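Side-chain contacts in CysE, serine acetyltransferase (Brucella abortus, PDB 4HZD), which transfers the acetyl group of acetyl-coenzyme A to L-serine, probably to supply the O-acetylserine used in cysteine biosynthesis: residues 42-47 and 111-116; 74-79 and 133-138; 17-22 and 93-98; 53-58 and 85-90. All blocks are in the same frame, centred on the assembly; numbering follows the deposited sequence.

How the contacts relate
From the N terminus, contact 3 is the first to open: its residues 17-22, at the start of helix 18-33, meet helix 87-101 and close a loop of 70 residues. Contact 1 opens at 42-47 and closes later, at helix 109-113, so it crosses contact 3. Contact 4 (53-58 with 85-90) closes the shortest loop and lies inside both of these. Contact 2 starts at 74-79 and ends at 133-138, crossing all three others. Contacts 1, 3 and 4 lie close together in the N-terminal helical part of the chain. Contact 2 ties helix 70-83, a neighbour of these helices, to helix 136-149, the last helix before the left-handed beta-helix.

Contact 1. Residues 42-47 and 111-116; sequences YATILN and PVLYLK
Ile-45 overlaps the side chains of Val-112 and Leu-113 with its terminal methyl, CD1, which lies 4.0 Å from Val-112 CG1 and 4.1 Å from Leu-113 CD2. The contact is buried apolar packing in the N-terminal helical domain of the serine acetyltransferase, where helix 38-46 faces the short helix 109-113. A bend at chi2 of Ile-45 (-69°) carries CD1 away from the extended course. Leu-113 does not start out pointing straight at the opposite helix, yet its CD2 branch reaches across and serves both neighbours, meeting Ile-45 on one hand and Thr-44 on the other. Around the isoleucine and valine the surroundings are apolar: Ile-23 of helix 18-33 touches both, and Ile-95 of helix 87-101 also packs on Val-112. His-57 and Arg-58 of helix 51-63 lie against Thr-44, and Arg-58 NE takes up the carbonyl of Leu-113. A wider, pi-type turn runs through 42-46, and Asn-47 N donates to Tyr-42 O at 2.7 Å. Thr-44 is modelled with chi1 at 137°, off a staggered position, and its buried OG1 has no polar partner in the model: it abuts a methyl, Leu-113 CD2, at 3.4 Å.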
loop_
_atom_site.group_PDB
_atom_site.type_symbol
_atom_site.label_atom_id
_atom_site.label_comp_id
_atom_site.label_asym_id
_atom_site.label_seq_id
_atom_site.Cartn_x
_atom_site.Cartn_y
_atom_site.Cartn_z
ATOM N N TYR A 42 4.186 19.700 -0.694
ATOM C CA TYR A 42 2.877 20.358 -0.499
ATOM C C TYR A 42 2.027 19.656 0.534
ATOM O O TYR A 42 1.407 20.298 1.375
ATOM C CB TYR A 42 2.103 20.488 -1.836
ATOM C CG TYR A 42 2.446 21.806 -2.528
ATOM C CD1 TYR A 42 3.722 22.010 -3.043
ATOM C CD2 TYR A 42 1.533 22.845 -2.611
ATOM C CE1 TYR A 42 4.089 23.190 -3.636
ATOM C CE2 TYR A 42 1.880 24.054 -3.234
ATOM C CZ TYR A 42 3.156 24.206 -3.741
ATOM O OH TYR A 42 3.588 25.339 -4.350
ATOM N N ALA A 43 2.009 18.315 0.478
ATOM C CA ALA A 43 1.155 17.549 1.397
ATOM C C ALA A 43 1.708 17.625 2.811
ATOM O O ALA A 43 0.944 17.553 3.803
ATOM C CB ALA A 43 1.054 16.111 0.951
ATOM N N THR A 44 3.034 17.750 2.930
ATOM C CA THR A 44 3.576 17.793 4.281
ATOM C C THR A 44 3.783 19.190 4.884
ATOM O O THR A 44 3.681 19.323 6.087
ATOM C CB THR A 44 4.690 16.740 4.650
ATOM O OG1 THR A 44 5.781 17.306 5.408
ATOM C CG2 THR A 44 5.046 15.746 3.575
ATOM N N ILE A 45 4.085 20.193 4.055
ATOM C CA ILE A 45 4.300 21.548 4.558
ATOM C C ILE A 45 3.272 22.530 3.969
ATOM O O ILE A 45 2.533 23.166 4.707
ATOM C CB ILE A 45 5.695 22.078 4.140
ATOM C CG1 ILE A 45 6.848 21.172 4.642
ATOM C CG2 ILE A 45 5.854 23.553 4.493
ATOM C CD1 ILE A 45 7.072 21.172 6.138
ATOM N N LEU A 46 3.284 22.691 2.641
ATOM C CA LEU A 46 2.662 23.884 2.037
ATOM C C LEU A 46 1.126 23.918 2.154
ATOM O O LEU A 46 0.556 24.978 2.319
ATOM C CB LEU A 46 3.182 24.124 0.626
ATOM C CG LEU A 46 4.646 24.587 0.666
ATOM C CD1 LEU A 46 5.341 24.405 -0.658
ATOM C CD2 LEU A 46 4.765 26.039 1.126
ATOM N N ASN A 47 0.471 22.764 2.118
ATOM C CA ASN A 47 -0.974 22.712 2.344
ATOM C C ASN A 47 -1.362 22.789 3.831
ATOM O O ASN A 47 -2.550 22.843 4.127
ATOM C CB ASN A 47 -1.630 21.425 1.768
ATOM C CG ASN A 47 -1.548 21.324 0.255
ATOM O OD1 ASN A 47 -1.309 22.309 -0.424
ATOM N ND2 ASN A 47 -1.757 20.113 -0.278
ATOM N N PRO A 111 15.122 19.184 10.221
ATOM C CA PRO A 111 14.535 18.213 11.188
ATOM C C PRO A 111 13.062 17.821 10.915
ATOM O O PRO A 111 12.676 16.639 11.090
ATOM C CB PRO A 111 14.633 18.941 12.547
ATOM C CG PRO A 111 14.905 20.404 12.201
ATOM C CD PRO A 111 15.680 20.364 10.910
ATOM N N VAL A 112 12.253 18.801 10.531
ATOM C CA VAL A 112 10.839 18.558 10.293
ATOM C C VAL A 112 10.658 17.459 9.247
ATOM O O VAL A 112 9.877 16.500 9.450
ATOM C CB VAL A 112 10.125 19.846 9.870
ATOM C CG1 VAL A 112 8.683 19.541 9.467
ATOM C CG2 VAL A 112 10.173 20.846 11.021
ATOM N N LEU A 113 11.429 17.519 8.168
ATOM C CA LEU A 113 11.185 16.514 7.110
ATOM C C LEU A 113 12.011 15.249 7.226
ATOM O O LEU A 113 11.543 14.194 6.829
ATOM C CB LEU A 113 11.445 17.112 5.729
ATOM C CG LEU A 113 10.545 18.264 5.335
ATOM C CD1 LEU A 113 11.124 18.777 4.018
ATOM C CD2 LEU A 113 9.100 17.794 5.184
ATOM N N TYR A 114 13.248 15.372 7.733
ATOM C CA TYR A 114 14.281 14.352 7.470
ATOM C C TYR A 114 14.830 13.604 8.691
ATOM O O TYR A 114 15.096 12.390 8.634
ATOM C CB TYR A 114 15.423 14.909 6.584
ATOM C CG TYR A 114 14.934 15.539 5.299
ATOM C CD1 TYR A 114 14.141 14.812 4.395
ATOM C CD2 TYR A 114 15.206 16.893 5.001
ATOM C CE1 TYR A 114 13.636 15.406 3.239
ATOM C CE2 TYR A 114 14.726 17.483 3.836
ATOM C CZ TYR A 114 13.962 16.727 2.943
ATOM O OH TYR A 114 13.453 17.306 1.800
ATOM N N LEU A 115 14.970 14.308 9.807
ATOM C CA LEU A 115 15.802 13.757 10.864
ATOM C C LEU A 115 15.017 12.891 11.842
ATOM O O LEU A 115 14.161 13.371 12.604
ATOM C CB LEU A 115 16.671 14.821 11.532
ATOM C CG LEU A 115 17.350 15.731 10.493
ATOM C CD1 LEU A 115 17.917 16.980 11.165
ATOM C CD2 LEU A 115 18.391 14.984 9.654
ATOM N N LYS A 116 15.299 11.595 11.784
ATOM C CA LYS A 116 14.531 10.618 12.561
ATOM C C LYS A 116 14.669 10.829 14.064
ATOM O O LYS A 116 13.750 10.531 14.809
ATOM C CB LYS A 116 14.865 9.158 12.133
ATOM C CG LYS A 116 16.232 8.663 12.578
ATOM C CD LYS A 116 16.588 7.324 11.906
ATOM C CE LYS A 116 17.758 6.661 12.640
ATOM N NZ LYS A 116 18.297 5.516 11.835
#

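Contact 2. Residues 74-79 and 133-138; sequences RQTFDT and QGRKDF
A Schellman motif closes helix 116-132 at Gly-134, and the chain then turns into helix 136-149, whose start brings Arg-135 and Phe-138 against Thr-76 of helix 70-83. The methyl CG2 of Thr-76 stands over one face of the Phe-138 ring, offset toward the rim, in a CH-pi contact: it is 4.1 Å from the ring centroid and 24° off the normal. With chi1 at -49°, CG2 is anti to the backbone N, and OG1 falls beside that nitrogen, near Ile-72 O, to which it is hydrogen-bonded. OG1 also lies close to the ring, 3.4 Å from Phe-138 CZ. In the fold, the contact joins helix 70-83 to helix 136-149, the last helix before the left-handed beta-helix, and it sits at a subunit interface. The polar link is a water that donates to Thr-76 OG1 at 2.8 Å and accepts from Arg-135 NH2 at 3.0 Å. This water lies at the edge of the guanidinium, in its plane. The guanidinium is held as well by a salt bridge from Arg-135 NE to Asp-34 of a neighbouring subunit. Thr-76 CG2 approaches it obliquely, at 4.3 Å from Arg-135 NH2.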
loop_
_atom_site.group_PDB
_atom_site.type_symbol
_atom_site.label_atom_id
_atom_site.label_comp_id
_atom_site.label_asym_id
_atom_site.label_seq_id
_atom_site.Cartn_x
_atom_site.Cartn_y
_atom_site.Cartn_z
ATOM N N ARG A 74 -2.286 10.438 13.078
ATOM C CA ARG A 74 -2.403 11.898 12.960
ATOM C C ARG A 74 -3.552 12.481 13.807
ATOM O O ARG A 74 -3.380 13.537 14.445
ATOM C CB ARG A 74 -2.544 12.303 11.496
ATOM C CG ARG A 74 -2.639 13.799 11.215
ATOM C CD ARG A 74 -2.987 14.092 9.745
ATOM N NE ARG A 74 -4.310 13.559 9.401
ATOM C CZ ARG A 74 -4.555 12.474 8.659
ATOM N NH1 ARG A 74 -3.563 11.780 8.099
ATOM N NH2 ARG A 74 -5.823 12.101 8.450
ATOM N N GLN A 75 -4.706 11.809 13.799
ATOM C CA GLN A 75 -5.854 12.182 14.623
ATOM C C GLN A 75 -5.537 12.094 16.132
ATOM O O GLN A 75 -6.010 12.922 16.923
ATOM C CB GLN A 75 -7.081 11.299 14.292
ATOM C CG GLN A 75 -7.625 11.424 12.862
ATOM C CD GLN A 75 -8.598 10.300 12.490
ATOM O OE1 GLN A 75 -8.738 9.301 13.203
ATOM N NE2 GLN A 75 -9.310 10.482 11.371
ATOM N N THR A 76 -4.773 11.064 16.520
ATOM C CA THR A 76 -4.325 10.903 17.896
ATOM C C THR A 76 -3.315 12.012 18.301
ATOM O O THR A 76 -3.502 12.658 19.329
ATOM C CB THR A 76 -3.805 9.457 18.133
ATOM O OG1 THR A 76 -4.797 8.563 17.628
ATOM C CG2 THR A 76 -3.570 9.190 19.619
ATOM N N PHE A 77 -2.266 12.237 17.500
ATOM C CA PHE A 77 -1.469 13.480 17.600
ATOM C C PHE A 77 -2.287 14.773 17.804
ATOM O O PHE A 77 -1.980 15.548 18.707
ATOM C CB PHE A 77 -0.590 13.665 16.367
ATOM C CG PHE A 77 0.866 13.409 16.608
ATOM C CD1 PHE A 77 1.557 14.124 17.582
ATOM C CD2 PHE A 77 1.554 12.465 15.835
ATOM C CE1 PHE A 77 2.915 13.886 17.812
ATOM C CE2 PHE A 77 2.914 12.222 16.056
ATOM C CZ PHE A 77 3.585 12.942 17.037
ATOM N N ASP A 78 -3.315 15.007 16.975
ATOM C CA ASP A 78 -4.222 16.158 17.137
ATOM C C ASP A 78 -4.801 16.239 18.561
ATOM O O ASP A 78 -4.883 17.319 19.118
ATOM C CB ASP A 78 -5.432 16.081 16.183
ATOM C CG ASP A 78 -5.074 16.266 14.704
ATOM O OD1 ASP A 78 -4.145 17.028 14.379
ATOM O OD2 ASP A 78 -5.785 15.685 13.848
ATOM N N THR A 79 -5.261 15.102 19.096
ATOM C CA THR A 79 -5.799 14.982 20.454
ATOM C C THR A 79 -4.733 15.376 21.523
ATOM O O THR A 79 -5.026 16.151 22.456
ATOM C CB THR A 79 -6.354 13.545 20.730
ATOM O OG1 THR A 79 -7.483 13.312 19.874
ATOM C CG2 THR A 79 -6.862 13.438 22.125
ATOM N N GLN A 133 -2.513 8.507 30.124
ATOM C CA GLN A 133 -3.987 8.508 30.011
ATOM C C GLN A 133 -4.584 7.105 30.218
ATOM O O GLN A 133 -5.787 6.932 30.141
ATOM C CB GLN A 133 -4.443 9.124 28.690
ATOM C CG GLN A 133 -4.103 10.600 28.514
ATOM C CD GLN A 133 -4.794 11.502 29.534
ATOM O OE1 GLN A 133 -4.155 12.028 30.450
ATOM N NE2 GLN A 133 -6.101 11.676 29.382
ATOM N N GLY A 134 -3.745 6.114 30.488
ATOM C CA GLY A 134 -4.202 4.705 30.573
ATOM C C GLY A 134 -4.350 4.016 29.212
ATOM O O GLY A 134 -4.858 2.888 29.123
ATOM N N ARG A 135 -3.897 4.689 28.147
ATOM C CA ARG A 135 -3.919 4.135 26.798
ATOM C C ARG A 135 -2.595 3.430 26.459
ATOM O O ARG A 135 -1.863 3.820 25.532
ATOM C CB ARG A 135 -4.253 5.247 25.786
ATOM C CG ARG A 135 -5.698 5.720 25.898
ATOM C CD ARG A 135 -5.964 6.900 24.996
ATOM N NE ARG A 135 -6.159 6.492 23.599
ATOM C CZ ARG A 135 -6.535 7.327 22.630
ATOM N NH1 ARG A 135 -6.707 8.625 22.907
ATOM N NH2 ARG A 135 -6.721 6.878 21.382
ATOM N N LYS A 136 -2.321 2.376 27.216
ATOM C CA LYS A 136 -1.009 1.748 27.258
ATOM C C LYS A 136 -0.701 0.970 26.005
ATOM O O LYS A 136 0.446 0.949 25.561
ATOM C CB LYS A 136 -0.852 0.880 28.530
ATOM C CG LYS A 136 -0.753 1.787 29.753
ATOM C CD LYS A 136 -0.543 1.074 31.075
ATOM C CE LYS A 136 -0.385 2.144 32.145
ATOM N NZ LYS A 136 0.203 1.583 33.386
ATOM N N ASP A 137 -1.721 0.357 25.405
ATOM C CA ASP A 137 -1.498 -0.298 24.132
ATOM C C ASP A 137 -1.133 0.667 23.051
ATOM O O ASP A 137 -0.174 0.414 22.340
ATOM C CB ASP A 137 -2.630 -1.222 23.729
ATOM C CG ASP A 137 -2.541 -2.486 24.466
ATOM O OD1 ASP A 137 -1.818 -3.387 23.992
ATOM O OD2 ASP A 137 -3.077 -2.557 25.584
ATOM N N PHE A 138 -1.858 1.789 22.953
ATOM C CA PHE A 138 -1.482 2.768 21.950
ATOM C C PHE A 138 -0.022 3.175 22.196
ATOM O O PHE A 138 0.782 3.259 21.268
ATOM C CB PHE A 138 -2.409 3.982 21.964
ATOM C CG PHE A 138 -2.620 4.592 20.582
ATOM C CD1 PHE A 138 -1.527 4.878 19.743
ATOM C CD2 PHE A 138 -3.901 4.890 20.129
ATOM C CE1 PHE A 138 -1.710 5.425 18.485
ATOM C CE2 PHE A 138 -4.095 5.417 18.867
ATOM C CZ PHE A 138 -2.997 5.715 18.051
HETATM O O HOH W 1 -7.307 8.441 18.943
#

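Contact 3. Residues 17-22 and 93-98; sequences DPIWHS and VDIQAV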
loop_
_atom_site.group_PDB
_atom_site.type_symbol
_atom_site.label_atom_id
_atom_site.label_comp_id
_atom_site.label_asym_id
_atom_site.label_seq_id
_atom_site.Cartn_x
_atom_site.Cartn_y
_atom_site.Cartn_z
ATOM N N ASP A 17 6.431 33.950 14.362
ATOM C CA ASP A 17 6.738 32.535 14.152
ATOM C C ASP A 17 7.782 32.380 13.049
ATOM O O ASP A 17 7.480 31.762 12.021
ATOM C CB ASP A 17 5.451 31.778 13.755
ATOM C CG ASP A 17 5.528 30.273 14.026
ATOM O OD1 ASP A 17 6.587 29.738 14.383
ATOM O OD2 ASP A 17 4.498 29.604 13.863
ATOM N N PRO A 18 9.010 32.918 13.243
ATOM C CA PRO A 18 9.968 32.846 12.139
ATOM C C PRO A 18 10.328 31.418 11.731
ATOM O O PRO A 18 10.748 31.212 10.580
ATOM C CB PRO A 18 11.212 33.586 12.681
ATOM C CG PRO A 18 11.054 33.537 14.164
ATOM C CD PRO A 18 9.572 33.665 14.388
ATOM N N ILE A 19 10.171 30.447 12.642
ATOM C CA ILE A 19 10.517 29.052 12.325
ATOM C C ILE A 19 9.559 28.531 11.253
ATOM O O ILE A 19 10.009 28.040 10.231
ATOM C CB ILE A 19 10.589 28.111 13.569
ATOM C CG1 ILE A 19 11.780 28.472 14.489
ATOM C CG2 ILE A 19 10.718 26.640 13.139
ATOM C CD1 ILE A 19 11.695 27.889 15.918
ATOM N N TRP A 20 8.249 28.680 11.468
ATOM C CA TRP A 20 7.234 28.250 10.462
ATOM C C TRP A 20 7.349 28.978 9.152
ATOM O O TRP A 20 7.205 28.381 8.065
ATOM C CB TRP A 20 5.850 28.462 11.041
ATOM C CG TRP A 20 4.663 28.086 10.174
ATOM C CD1 TRP A 20 3.495 28.814 10.006
ATOM C CD2 TRP A 20 4.474 26.857 9.364
ATOM N NE1 TRP A 20 2.603 28.143 9.193
ATOM C CE2 TRP A 20 3.131 26.962 8.771
ATOM C CE3 TRP A 20 5.252 25.724 9.085
ATOM C CZ2 TRP A 20 2.614 25.968 7.944
ATOM C CZ3 TRP A 20 4.721 24.727 8.263
ATOM C CH2 TRP A 20 3.439 24.858 7.683
ATOM N N HIS A 21 7.567 30.290 9.212
ATOM C CA HIS A 21 7.657 31.057 7.968
ATOM C C HIS A 21 8.863 30.676 7.167
ATOM O O HIS A 21 8.764 30.556 5.942
ATOM C CB HIS A 21 7.596 32.578 8.205
ATOM C CG HIS A 21 6.301 33.034 8.821
ATOM N ND1 HIS A 21 6.255 33.751 9.964
ATOM C CD2 HIS A 21 4.971 32.810 8.439
ATOM C CE1 HIS A 21 4.962 33.991 10.290
ATOM N NE2 HIS A 21 4.180 33.410 9.364
ATOM N N SER A 22 10.013 30.481 7.811
ATOM C CA SER A 22 11.191 30.019 7.052
ATOM C C SER A 22 10.948 28.645 6.447
ATOM O O SER A 22 11.360 28.387 5.318
ATOM C CB SER A 22 12.465 29.940 7.899
ATOM O OG SER A 22 12.568 31.088 8.682
ATOM N N VAL A 93 11.366 24.618 20.164
ATOM C CA VAL A 93 12.674 24.572 20.846
ATOM C C VAL A 93 13.492 23.337 20.387
ATOM O O VAL A 93 14.715 23.423 20.210
ATOM C CB VAL A 93 12.589 24.700 22.385
ATOM C CG1 VAL A 93 11.952 26.030 22.761
ATOM C CG2 VAL A 93 11.787 23.586 23.005
ATOM N N ASP A 94 12.813 22.211 20.152
ATOM C CA ASP A 94 13.494 21.008 19.644
ATOM C C ASP A 94 14.063 21.238 18.244
ATOM O O ASP A 94 15.168 20.782 17.924
ATOM C CB ASP A 94 12.563 19.785 19.653
ATOM C CG ASP A 94 12.287 19.242 21.039
ATOM O OD1 ASP A 94 12.954 19.617 22.036
ATOM O OD2 ASP A 94 11.374 18.406 21.153
ATOM N N ILE A 95 13.301 21.941 17.402
ATOM C CA ILE A 95 13.755 22.329 16.066
ATOM C C ILE A 95 14.944 23.304 16.153
ATOM O O ILE A 95 15.967 23.134 15.461
ATOM C CB ILE A 95 12.598 22.963 15.243
ATOM C CG1 ILE A 95 11.563 21.911 14.824
ATOM C CG2 ILE A 95 13.135 23.692 14.007
ATOM C CD1 ILE A 95 10.352 22.542 14.135
ATOM N N GLN A 96 14.794 24.314 17.015
ATOM C CA GLN A 96 15.869 25.262 17.295
ATOM C C GLN A 96 17.151 24.596 17.831
ATOM O O GLN A 96 18.241 25.007 17.447
ATOM C CB GLN A 96 15.377 26.433 18.190
ATOM C CG GLN A 96 16.392 27.566 18.348
ATOM C CD GLN A 96 16.471 28.489 17.130
ATOM O OE1 GLN A 96 15.483 28.729 16.429
ATOM N NE2 GLN A 96 17.658 29.006 16.878
ATOM N N ALA A 97 17.024 23.526 18.628
ATOM C CA ALA A 97 18.185 22.739 19.063
ATOM C C ALA A 97 18.994 22.176 17.898
ATOM O O ALA A 97 20.234 22.248 17.896
ATOM C CB ALA A 97 17.777 21.607 19.996
ATOM N N VAL A 98 18.303 21.586 16.925
ATOM C CA VAL A 98 19.003 21.030 15.764
ATOM C C VAL A 98 19.693 22.155 15.018
ATOM O O VAL A 98 20.853 22.036 14.634
ATOM C CB VAL A 98 18.065 20.288 14.764
ATOM C CG1 VAL A 98 18.869 19.779 13.567
ATOM C CG2 VAL A 98 17.374 19.112 15.448
#
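Ile-19 meets helix 87-101 in two ways, through a methyl against buried Ile-95 and through its tip against Gln-96 at the partly exposed margin. On the buried side, Ile-19 CG2 lies 3.9 Å from Ile-95 CG2. Both methyls are anti to their own backbone N, and the two side chains run alongside each other in opposite senses. Leu-51 of helix 51-63 touches both isoleucines, so three helices share this apolar corner. The contact belongs to the N-terminal helical domain of the enzyme, where the first turn of helix 18-33 is set against the middle of helix 87-101, in a place that no other subunit reaches. On the more open side, Ile-19 CD1 lies 3.9 Å from Gln-96 OE1, a plain van der Waals approach. The chain of Gln-96 bends at chi2 (77°) to bring its amide over there, and its NE2 has a weak hydrogen bond to Asp-100. Asp-17 occupies the N-cap position, and its carboxylate forms a salt bridge with Arg-92. Ser-22 OG donates to Pro-18 O at 2.6 Å with a C=O...O angle of 155°, an oxygen that also accepts the backbone bond from Ser-22 N.

Contact 4. Residues 53-58 and 85-90; sequences EAVMHR and PEWSHV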
loop_
_atom_site.group_PDB
_atom_site.type_symbol
_atom_site.label_atom_id
_atom_site.label_comp_id
_atom_site.label_asym_id
_atom_site.label_seq_id
_atom_site.Cartn_x
_atom_site.Cartn_y
_atom_site.Cartn_z
ATOM N N GLU A 53 0.711 20.971 12.549
ATOM C CA GLU A 53 0.070 20.064 11.602
ATOM C C GLU A 53 1.046 19.449 10.600
ATOM O O GLU A 53 0.921 18.273 10.293
ATOM C CB GLU A 53 -1.127 20.715 10.926
ATOM C CG GLU A 53 -2.357 20.744 11.823
ATOM C CD GLU A 53 -3.407 21.703 11.296
ATOM O OE1 GLU A 53 -4.502 21.231 10.933
ATOM O OE2 GLU A 53 -3.121 22.930 11.218
ATOM N N ALA A 54 2.027 20.217 10.124
ATOM C CA ALA A 54 3.091 19.638 9.288
ATOM C C ALA A 54 3.897 18.504 9.990
ATOM O O ALA A 54 4.193 17.468 9.345
ATOM C CB ALA A 54 4.057 20.729 8.821
ATOM N N VAL A 55 4.310 18.760 11.243
ATOM C CA VAL A 55 5.125 17.827 12.075
ATOM C C VAL A 55 4.286 16.584 12.349
ATOM O O VAL A 55 4.746 15.447 12.096
ATOM C CB VAL A 55 5.636 18.491 13.425
ATOM C CG1 VAL A 55 6.249 17.493 14.426
ATOM C CG2 VAL A 55 6.666 19.587 13.146
ATOM N N MET A 56 3.055 16.782 12.802
ATOM C CA MET A 56 2.137 15.624 13.019
ATOM C C MET A 56 1.934 14.803 11.765
ATOM O O MET A 56 1.978 13.559 11.827
ATOM C CB MET A 56 0.774 16.072 13.567
ATOM C CG MET A 56 0.907 16.731 14.921
ATOM S SD MET A 56 -0.619 17.270 15.706
ATOM C CE MET A 56 -1.493 18.002 14.335
ATOM N N HIS A 57 1.723 15.486 10.630
ATOM C CA HIS A 57 1.568 14.805 9.360
ATOM C C HIS A 57 2.813 14.039 8.939
ATOM O O HIS A 57 2.723 12.855 8.606
ATOM C CB HIS A 57 1.156 15.765 8.262
ATOM C CG HIS A 57 1.109 15.135 6.897
ATOM N ND1 HIS A 57 -0.037 14.733 6.326
ATOM C CD2 HIS A 57 2.107 14.868 5.990
ATOM C CE1 HIS A 57 0.211 14.232 5.107
ATOM N NE2 HIS A 57 1.525 14.304 4.901
ATOM N N ARG A 58 3.974 14.695 8.926
ATOM C CA ARG A 58 5.230 13.991 8.620
ATOM C C ARG A 58 5.411 12.734 9.463
ATOM O O ARG A 58 5.685 11.627 8.929
ATOM C CB ARG A 58 6.432 14.909 8.831
ATOM C CG ARG A 58 7.758 14.232 8.497
ATOM C CD ARG A 58 7.954 14.226 6.982
ATOM N NE ARG A 58 8.899 13.230 6.485
ATOM C CZ ARG A 58 8.552 12.084 5.899
ATOM N NH1 ARG A 58 7.282 11.747 5.817
ATOM N NH2 ARG A 58 9.485 11.255 5.423
ATOM N N PRO A 85 -1.122 22.040 24.998
ATOM C CA PRO A 85 -0.804 23.227 24.205
ATOM C C PRO A 85 0.668 23.608 24.215
ATOM O O PRO A 85 1.143 24.235 23.263
ATOM C CB PRO A 85 -1.643 24.361 24.857
ATOM C CG PRO A 85 -2.499 23.715 25.875
ATOM C CD PRO A 85 -1.998 22.343 26.153
ATOM N N GLU A 86 1.382 23.260 25.279
ATOM C CA GLU A 86 2.812 23.563 25.380
ATOM C C GLU A 86 3.627 22.836 24.289
ATOM O O GLU A 86 4.766 23.208 24.011
ATOM C CB GLU A 86 3.351 23.180 26.764
ATOM C CG GLU A 86 3.256 21.685 27.043
ATOM C CD GLU A 86 1.963 21.330 27.782
ATOM O OE1 GLU A 86 0.877 21.939 27.514
ATOM O OE2 GLU A 86 2.035 20.436 28.651
ATOM N N TRP A 87 3.047 21.817 23.665
ATOM C CA TRP A 87 3.777 21.092 22.605
ATOM C C TRP A 87 4.195 21.996 21.450
ATOM O O TRP A 87 5.246 21.813 20.871
ATOM C CB TRP A 87 3.025 19.840 22.158
ATOM C CG TRP A 87 3.812 19.046 21.165
ATOM C CD1 TRP A 87 5.064 18.473 21.341
ATOM C CD2 TRP A 87 3.435 18.755 19.785
ATOM N NE1 TRP A 87 5.473 17.851 20.206
ATOM C CE2 TRP A 87 4.536 17.975 19.223
ATOM C CE3 TRP A 87 2.330 19.046 18.988
ATOM C CZ2 TRP A 87 4.531 17.548 17.904
ATOM C CZ3 TRP A 87 2.318 18.599 17.659
ATOM C CH2 TRP A 87 3.389 17.854 17.134
ATOM N N SER A 88 3.381 22.999 21.135
ATOM C CA SER A 88 3.735 24.038 20.160
ATOM C C SER A 88 5.074 24.709 20.424
ATOM O O SER A 88 5.861 24.891 19.511
ATOM C CB SER A 88 2.638 25.111 20.102
ATOM O OG SER A 88 1.472 24.599 19.497
ATOM N N HIS A 89 5.331 25.104 21.665
ATOM C CA HIS A 89 6.640 25.664 22.025
ATOM C C HIS A 89 7.744 24.598 22.104
ATOM O O HIS A 89 8.876 24.830 21.624
ATOM C CB HIS A 89 6.527 26.420 23.345
ATOM C CG HIS A 89 7.858 26.703 24.006
ATOM N ND1 HIS A 89 8.665 27.691 23.604
ATOM C CD2 HIS A 89 8.506 26.076 25.079
ATOM C CE1 HIS A 89 9.780 27.705 24.369
ATOM N NE2 HIS A 89 9.676 26.719 25.273
ATOM N N VAL A 90 7.420 23.437 22.699
ATOM C CA VAL A 90 8.398 22.349 22.855
ATOM C C VAL A 90 8.959 21.953 21.480
ATOM O O VAL A 90 10.185 21.864 21.312
ATOM C CB VAL A 90 7.810 21.122 23.586
ATOM C CG1 VAL A 90 8.760 19.937 23.548
ATOM C CG2 VAL A 90 7.425 21.444 25.035
#
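The indole of Trp-87 points its six-membered ring at helix 51-63, and Val-55 and Met-56 straddle its far rim, one on each side of the ring plane. Both approach at a slant. Met-56 CG lies 3.5 Å from Trp-87 CH2, and Met-56 SD, on the same side of the plane as CG, is 3.8 Å from Trp-87 CZ3. Measured to the centroid of the six-membered ring, the sulfur is 5.0 Å away and 68° off the normal, an oblique Met-aromatic contact. Across the plane, Val-55 CG1 comes within 3.9 Å of Trp-87 CZ2. The tryptophan extends this far because its CG is anti to the backbone N (chi1 -175°), which throws the ring outward from helix 87-101. These three buried residues are part of the hydrophobic core of the N-terminal helical domain, in which helices 51-63, 70-83, 87-101 and 116-132 pack together. Phe-77 of helix 70-83 meets the indole with its ring plane turned by about 25° and also touches Met-56, while Phe-118 of helix 116-132 packs on Val-55. At the other end of the indole, Trp-87 NE1 donates to Gln-122 OE1, a bond that helps fix the rotation of the ring.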